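PDB 4GV8: DUTPase from Staphylococcus phage 11, which hydrolyses dUTP to dUMP and pyrophosphate as a trimeric jelly-roll enzyme, and probably has a second, moonlighting role. Local coordinates for residues 35-39 with 120-124; 56-62 with 136-142. All coordinates share one frame; numbering follows the deposited sequence.

Interaction 1 of 2, residues 35-39 with 120-124; sequences VVLEP and IRQYG
Glu-38 and Arg-121 supply the charged part of this contact, a long salt bridge with OE2 of Glu-38 3.6 Å from NH1 of Arg-121. The carboxylate oxygen comes to the edge of the guanidinium, near its plane, but the two flat groups stand almost perpendicular, at 83°, so the paired, two-pronged form of the bridge is not made. At its other terminal nitrogen, NH2, Arg-121 meets Asp-118 in a second salt bridge, so that the cation lies between two acidic residues and is probably stabilised by both.

Apolar packing covers the same arginine from another side. CG1 of Val-36 lies over one face of the guanidinium and also touches the aliphatic part of the chain, 3.9 Å from CD of Arg-121. With its chain extended from CG to NE, Arg-121 spans the gap to the valine. Both segments belong to the short strands that flank the main jelly-roll sheet: 35-37 pairs with 126-128, and 120-122 pairs with 103-104 in what is probably part of the species-specific insert. Here they meet through side chains, with no hydrogen bond between them.

A looser contact joins a charged atom to an aliphatic chain: OE1 of Glu-38 rests against the Gln-122 side chain, 3.5 Å from its CB, and the carboxylate and amide planes are turned 76° apart. The chain of Glu-38 is bent at chi2 (-137°), which sets the carboxylate between Arg-121 and Gln-122, one oxygen toward each.

At the far end the pyrrolidine ring of Pro-39 packs on backbone, its CG 3.8 Å from O of Tyr-123 and its CD 3.8 Å from O of Gly-124. Asn-94 of strand 89-94 uses its ND2 to hydrogen-bond both O of Leu-37 and O of Gly-124, bridging the two segments from outside.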
loop_
_atom_site.group_PDB
_atom_site.type_symbol
_atom_site.label_atom_id
_atom_site.label_comp_id
_atom_site.label_asym_id
_atom_site.label_seq_id
_atom_site.Cartn_x
_atom_site.Cartn_y
_atom_site.Cartn_z
ATOM N N VAL B 35 -11.677 -0.085 -19.929
ATOM C CA VAL B 35 -12.196 1.124 -19.314
ATOM C C VAL B 35 -11.197 2.287 -19.447
ATOM O O VAL B 35 -9.969 2.114 -19.295
ATOM C CB VAL B 35 -12.634 0.863 -17.841
ATOM C CG1 VAL B 35 -11.481 0.392 -17.004
ATOM C CG2 VAL B 35 -13.283 2.096 -17.202
ATOM N N VAL B 36 -11.749 3.459 -19.798
ATOM C CA VAL B 36 -11.023 4.716 -19.820
ATOM C C VAL B 36 -11.056 5.296 -18.404
ATOM O O VAL B 36 -12.092 5.299 -17.760
ATOM C CB VAL B 36 -11.643 5.713 -20.851
ATOM C CG1 VAL B 36 -10.954 7.066 -20.772
ATOM C CG2 VAL B 36 -11.483 5.137 -22.254
ATOM N N LEU B 37 -9.907 5.736 -17.918
ATOM C CA LEU B 37 -9.781 6.305 -16.583
ATOM C C LEU B 37 -8.973 7.622 -16.658
ATOM O O LEU B 37 -7.759 7.630 -16.915
ATOM C CB LEU B 37 -9.130 5.273 -15.640
ATOM C CG LEU B 37 -9.400 5.386 -14.122
ATOM C CD1 LEU B 37 -10.912 5.230 -13.836
ATOM C CD2 LEU B 37 -8.562 4.340 -13.367
ATOM N N GLU B 38 -9.665 8.733 -16.426
ATOM C CA GLU B 38 -9.083 10.059 -16.585
ATOM C C GLU B 38 -8.510 10.530 -15.239
ATOM O O GLU B 38 -8.801 9.938 -14.196
ATOM C CB GLU B 38 -10.167 11.004 -17.123
ATOM C CG GLU B 38 -10.788 10.504 -18.432
ATOM C CD GLU B 38 -10.990 11.579 -19.506
ATOM O OE1 GLU B 38 -10.816 12.782 -19.211
ATOM O OE2 GLU B 38 -11.325 11.191 -20.669
ATOM N N PRO B 39 -7.667 11.577 -15.253
ATOM C CA PRO B 39 -7.055 12.031 -13.999
ATOM C C PRO B 39 -8.047 12.201 -12.866
ATOM O O PRO B 39 -9.164 12.773 -13.028
ATOM C CB PRO B 39 -6.419 13.361 -14.372
ATOM C CG PRO B 39 -6.129 13.239 -15.843
ATOM C CD PRO B 39 -7.178 12.349 -16.416
ATOM N N ILE B 120 -10.832 12.482 -28.626
ATOM C CA ILE B 120 -9.696 13.363 -28.291
ATOM C C ILE B 120 -9.883 13.685 -26.832
ATOM O O ILE B 120 -10.842 14.377 -26.449
ATOM C CB ILE B 120 -9.623 14.588 -29.207
ATOM C CG1 ILE B 120 -9.790 14.125 -30.691
ATOM C CG2 ILE B 120 -8.288 15.269 -29.045
ATOM C CD1 ILE B 120 -10.066 15.244 -31.674
ATOM N N ARG B 121 -9.018 13.091 -26.014
ATOM C CA ARG B 121 -9.247 12.972 -24.577
ATOM C C ARG B 121 -8.241 13.805 -23.812
ATOM O O ARG B 121 -7.157 14.101 -24.309
ATOM C CB ARG B 121 -9.122 11.514 -24.094
ATOM C CG ARG B 121 -10.181 10.613 -24.641
ATOM C CD ARG B 121 -10.383 9.367 -23.822
ATOM N NE ARG B 121 -11.480 8.567 -24.364
ATOM C CZ ARG B 121 -12.778 8.779 -24.142
ATOM N NH1 ARG B 121 -13.214 9.782 -23.359
ATOM N NH2 ARG B 121 -13.661 7.967 -24.734
ATOM N N GLN B 122 -8.645 14.196 -22.601
ATOM C CA GLN B 122 -7.806 14.956 -21.703
ATOM C C GLN B 122 -6.454 14.223 -21.439
ATOM O O GLN B 122 -6.420 13.019 -21.131
ATOM C CB GLN B 122 -8.516 15.160 -20.360
ATOM C CG GLN B 122 -9.760 16.025 -20.381
ATOM C CD GLN B 122 -10.341 16.266 -18.996
ATOM O OE1 GLN B 122 -9.655 16.091 -17.969
ATOM N NE2 GLN B 122 -11.602 16.710 -18.960
ATOM N N TYR B 123 -5.370 14.998 -21.492
ATOM C CA TYR B 123 -4.017 14.490 -21.362
ATOM C C TYR B 123 -3.871 13.904 -19.941
ATOM O O TYR B 123 -4.321 14.519 -18.969
ATOM C CB TYR B 123 -2.958 15.639 -21.659
ATOM C CG TYR B 123 -1.508 15.119 -21.719
ATOM C CD1 TYR B 123 -1.009 14.507 -22.877
ATOM C CD2 TYR B 123 -0.676 15.147 -20.605
ATOM C CE1 TYR B 123 0.294 13.987 -22.938
ATOM C CE2 TYR B 123 0.636 14.629 -20.645
ATOM C CZ TYR B 123 1.120 14.055 -21.820
ATOM O OH TYR B 123 2.412 13.551 -21.888
ATOM N N GLY B 124 -3.295 12.699 -19.828
ATOM C CA GLY B 124 -3.172 12.006 -18.524
ATOM C C GLY B 124 -4.217 10.893 -18.324
ATOM O O GLY B 124 -4.216 10.164 -17.307
#

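Interaction 2 of 2, residues 56-62 with 136-142; sequences GYVGLLT and QLVIVPI. With DUP (2'-deoxyuridine 5'-alpha,beta-imido-triphosphate), chain L.
Val-58 and Val-140 face each other as a hydrogen-bonded antiparallel pair, and their backbones satisfy one another: N of Val-58 is 2.9 Å from O of Val-140, and N of Val-140 is 3.0 Å from O of Val-58. Leu-60 with Val-138, and Thr-62 with Gln-136, repeat the reciprocal exchange. A seventh bond, from N of Ile-142 to O of Gly-56, differs in that its donor sits 57° above the carbonyl plane.

The backbone groups of the alternate residues bond to other strands: Gly-59 and Leu-61 to Ile-80 and Gly-78 of strand 73-80, Leu-137 to Tyr-27, and Ile-139 to the second subunit. In the gaps between bonds, CA of Tyr-57 makes a CA-H...O contact at 3.2 Å with O of Val-140.

On the face that carries Val-58, Val-140, Thr-62 and Gln-136, the side chains pack closely. CG1 of Val-58, set between its backbone N and carbonyl carbon (chi1 70°), is pressed to 3.4 Å from CG2 of Val-140 and 3.5 Å from CG2 of Ile-142, both tight. CG2 of Thr-62 lies alongside CG of Gln-136 at 3.6 Å, while Thr-62 OG1 is bonded to Thr-77 OG1 and to Lys-79 NZ of the second subunit.

Pro-141 packs on its counterparts in both neighbouring subunits, and Val-140 on Val-140 of the third subunit and Pro-141 of the second. The extended Gln-136 side chain reaches the alpha-phosphate of bound nucleotide. Leu-61 touches a different nucleotide. Such central jelly-roll strands, joining subunit interface to active sites, are characteristic of trimeric dUTPases.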
loop_
_atom_site.group_PDB
_atom_site.type_symbol
_atom_site.label_atom_id
_atom_site.label_comp_id
_atom_site.label_asym_id
_atom_site.label_seq_id
_atom_site.Cartn_x
_atom_site.Cartn_y
_atom_site.Cartn_z
ATOM N N GLY B 56 -6.427 -19.829 6.853
ATOM C CA GLY B 56 -5.037 -19.784 7.291
ATOM C C GLY B 56 -4.064 -19.140 6.306
ATOM O O GLY B 56 -2.844 -19.190 6.525
ATOM N N TYR B 57 -4.617 -18.585 5.214
ATOM C CA TYR B 57 -3.913 -17.758 4.237
ATOM C C TYR B 57 -4.746 -16.548 3.839
ATOM O O TYR B 57 -5.968 -16.571 3.938
ATOM C CB TYR B 57 -3.645 -18.557 2.945
ATOM C CG TYR B 57 -2.770 -19.755 3.113
ATOM C CD1 TYR B 57 -1.387 -19.619 3.152
ATOM C CD2 TYR B 57 -3.309 -21.025 3.245
ATOM C CE1 TYR B 57 -0.565 -20.699 3.311
ATOM C CE2 TYR B 57 -2.481 -22.130 3.413
ATOM C CZ TYR B 57 -1.107 -21.946 3.457
ATOM O OH TYR B 57 -0.243 -22.997 3.599
ATOM N N VAL B 58 -4.057 -15.502 3.379
ATOM C CA VAL B 58 -4.678 -14.310 2.820
ATOM C C VAL B 58 -4.041 -14.015 1.450
ATOM O O VAL B 58 -2.815 -14.246 1.239
ATOM C CB VAL B 58 -4.540 -13.107 3.732
ATOM C CG1 VAL B 58 -3.051 -12.593 3.809
ATOM C CG2 VAL B 58 -5.515 -12.038 3.289
ATOM N N GLY B 59 -4.886 -13.597 0.515
ATOM C CA GLY B 59 -4.397 -13.152 -0.748
ATOM C C GLY B 59 -4.201 -11.636 -0.674
ATOM O O GLY B 59 -4.979 -10.879 -0.065
ATOM N N LEU B 60 -3.143 -11.188 -1.302
ATOM C CA LEU B 60 -2.852 -9.764 -1.452
ATOM C C LEU B 60 -2.885 -9.448 -2.925
ATOM O O LEU B 60 -2.011 -9.871 -3.710
ATOM C CB LEU B 60 -1.487 -9.466 -0.885
ATOM C CG LEU B 60 -1.316 -9.823 0.602
ATOM C CD1 LEU B 60 0.178 -9.671 0.905
ATOM C CD2 LEU B 60 -2.237 -8.961 1.491
ATOM N N LEU B 61 -3.930 -8.737 -3.305
ATOM C CA LEU B 61 -4.124 -8.364 -4.666
ATOM C C LEU B 61 -3.482 -6.974 -4.833
ATOM O O LEU B 61 -3.976 -5.964 -4.318
ATOM C CB LEU B 61 -5.637 -8.359 -4.983
ATOM C CG LEU B 61 -6.080 -7.962 -6.382
ATOM C CD1 LEU B 61 -5.513 -8.938 -7.396
ATOM C CD2 LEU B 61 -7.606 -7.850 -6.432
ATOM N N THR B 62 -2.392 -6.937 -5.588
ATOM C CA THR B 62 -1.412 -5.897 -5.430
ATOM C C THR B 62 -0.792 -5.450 -6.753
ATOM O O THR B 62 -0.901 -6.100 -7.810
ATOM C CB THR B 62 -0.348 -6.401 -4.400
ATOM O OG1 THR B 62 0.334 -5.264 -3.834
ATOM C CG2 THR B 62 0.596 -7.437 -4.993
ATOM N N GLN B 136 -1.088 -8.289 -9.501
ATOM C CA GLN B 136 -0.645 -9.636 -9.118
ATOM C C GLN B 136 -1.213 -10.022 -7.774
ATOM O O GLN B 136 -1.656 -9.182 -7.000
ATOM C CB GLN B 136 0.874 -9.808 -9.127
ATOM C CG GLN B 136 1.604 -8.996 -8.069
ATOM C CD GLN B 136 3.102 -8.898 -8.312
ATOM O OE1 GLN B 136 3.718 -7.818 -8.195
ATOM N NE2 GLN B 136 3.683 -10.004 -8.662
ATOM N N LEU B 137 -1.245 -11.328 -7.547
ATOM C CA LEU B 137 -1.863 -11.953 -6.366
ATOM C C LEU B 137 -0.795 -12.779 -5.651
ATOM O O LEU B 137 -0.258 -13.762 -6.197
ATOM C CB LEU B 137 -3.042 -12.884 -6.779
ATOM C CG LEU B 137 -3.788 -13.536 -5.594
ATOM C CD1 LEU B 137 -4.568 -12.492 -4.749
ATOM C CD2 LEU B 137 -4.635 -14.739 -6.060
ATOM N N VAL B 138 -0.441 -12.335 -4.440
ATOM C CA VAL B 138 0.552 -13.004 -3.602
ATOM C C VAL B 138 -0.221 -13.587 -2.403
ATOM O O VAL B 138 -1.002 -12.882 -1.776
ATOM C CB VAL B 138 1.614 -12.003 -3.119
ATOM C CG1 VAL B 138 2.638 -12.719 -2.188
ATOM C CG2 VAL B 138 2.247 -11.351 -4.339
ATOM N N ILE B 139 0.003 -14.860 -2.085
ATOM C CA ILE B 139 -0.700 -15.547 -0.976
ATOM C C ILE B 139 0.301 -15.866 0.162
ATOM O O ILE B 139 1.399 -16.427 -0.068
ATOM C CB ILE B 139 -1.398 -16.844 -1.421
ATOM C CG1 ILE B 139 -2.401 -16.580 -2.617
ATOM C CG2 ILE B 139 -2.149 -17.422 -0.208
ATOM C CD1 ILE B 139 -2.476 -17.610 -3.728
ATOM N N VAL B 140 -0.090 -15.488 1.383
ATOM C CA VAL B 140 0.776 -15.542 2.513
ATOM C C VAL B 140 -0.010 -16.181 3.654
ATOM O O VAL B 140 -1.225 -16.007 3.773
ATOM C CB VAL B 140 1.340 -14.131 2.903
ATOM C CG1 VAL B 140 2.018 -13.445 1.693
ATOM C CG2 VAL B 140 0.224 -13.287 3.467
ATOM N N PRO B 141 0.679 -16.978 4.479
ATOM C CA PRO B 141 -0.037 -17.561 5.635
ATOM C C PRO B 141 -0.352 -16.458 6.647
ATOM O O PRO B 141 0.351 -15.437 6.656
ATOM C CB PRO B 141 0.975 -18.560 6.190
ATOM C CG PRO B 141 2.293 -17.931 5.839
ATOM C CD PRO B 141 2.080 -17.420 4.438
ATOM N N ILE B 142 -1.409 -16.664 7.441
ATOM C CA ILE B 142 -1.818 -15.719 8.470
ATOM C C ILE B 142 -2.006 -16.414 9.807
ATOM O O ILE B 142 -2.070 -17.633 9.874
ATOM C CB ILE B 142 -3.099 -14.945 8.102
ATOM C CG1 ILE B 142 -4.246 -15.920 7.737
ATOM C CG2 ILE B 142 -2.774 -13.963 6.989
ATOM C CD1 ILE B 142 -5.585 -15.299 7.474
HETATM O O4 DUP L . 9.307 -1.349 -5.641
HETATM C C4 DUP L . 9.969 -2.363 -6.214
HETATM C C5 DUP L . 9.291 -3.440 -6.773
HETATM C C6 DUP L . 10.010 -4.482 -7.381
HETATM N N3 DUP L . 11.308 -2.350 -6.258
HETATM C C2 DUP L . 11.996 -3.366 -6.887
HETATM O O2 DUP L . 13.357 -3.302 -6.905
HETATM N N1 DUP L . 11.352 -4.417 -7.464
HETATM C "C1'" DUP L . 12.092 -5.497 -8.146
HETATM C "C2'" DUP L . 12.058 -6.761 -7.314
HETATM C "C3'" DUP L . 11.039 -7.646 -8.011
HETATM O "O3'" DUP L . 11.394 -9.020 -7.820
HETATM O "O4'" DUP L . 11.451 -5.750 -9.420
HETATM C "C4'" DUP L . 11.041 -7.144 -9.477
HETATM C "C5'" DUP L . 9.713 -7.275 -10.215
HETATM O "O5'" DUP L . 8.569 -6.885 -9.428
HETATM P PA DUP L . 7.106 -6.984 -10.126
HETATM O O1A DUP L . 6.199 -6.212 -9.192
HETATM O O2A DUP L . 6.735 -8.379 -10.504
HETATM N N3A DUP L . 7.331 -6.036 -11.505
HETATM P PB DUP L . 6.770 -6.332 -13.074
HETATM O O1B DUP L . 5.690 -7.400 -12.952
HETATM O O2B DUP L . 6.351 -5.000 -13.678
HETATM O O3B DUP L . 8.073 -6.949 -13.862
HETATM P PG DUP L . 8.621 -8.507 -14.055
HETATM O O2G DUP L . 7.831 -9.476 -13.164
HETATM O O1G DUP L . 8.209 -8.602 -15.469
HETATM O O3G DUP L . 10.077 -8.332 -13.751
#

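Overall arrangement
From the N terminus the chain first lays down 35-39, then 56-62, and only much later 120-124 and 136-142, so the two contacts cross: the loop of 80 residues closed by interaction 1 contains the first half of interaction 2, and the loop of 73 residues closed by interaction 2 contains the second half of interaction 1. Their centres are 32 Å apart and lie on opposite sides of the chain's centre, with nearest atoms about 14 Å apart. Interaction 1 ties together peripheral strands of one subunit, whereas 56-62 and 136-142 join neighbouring strands of the main sheet near the trimer interface.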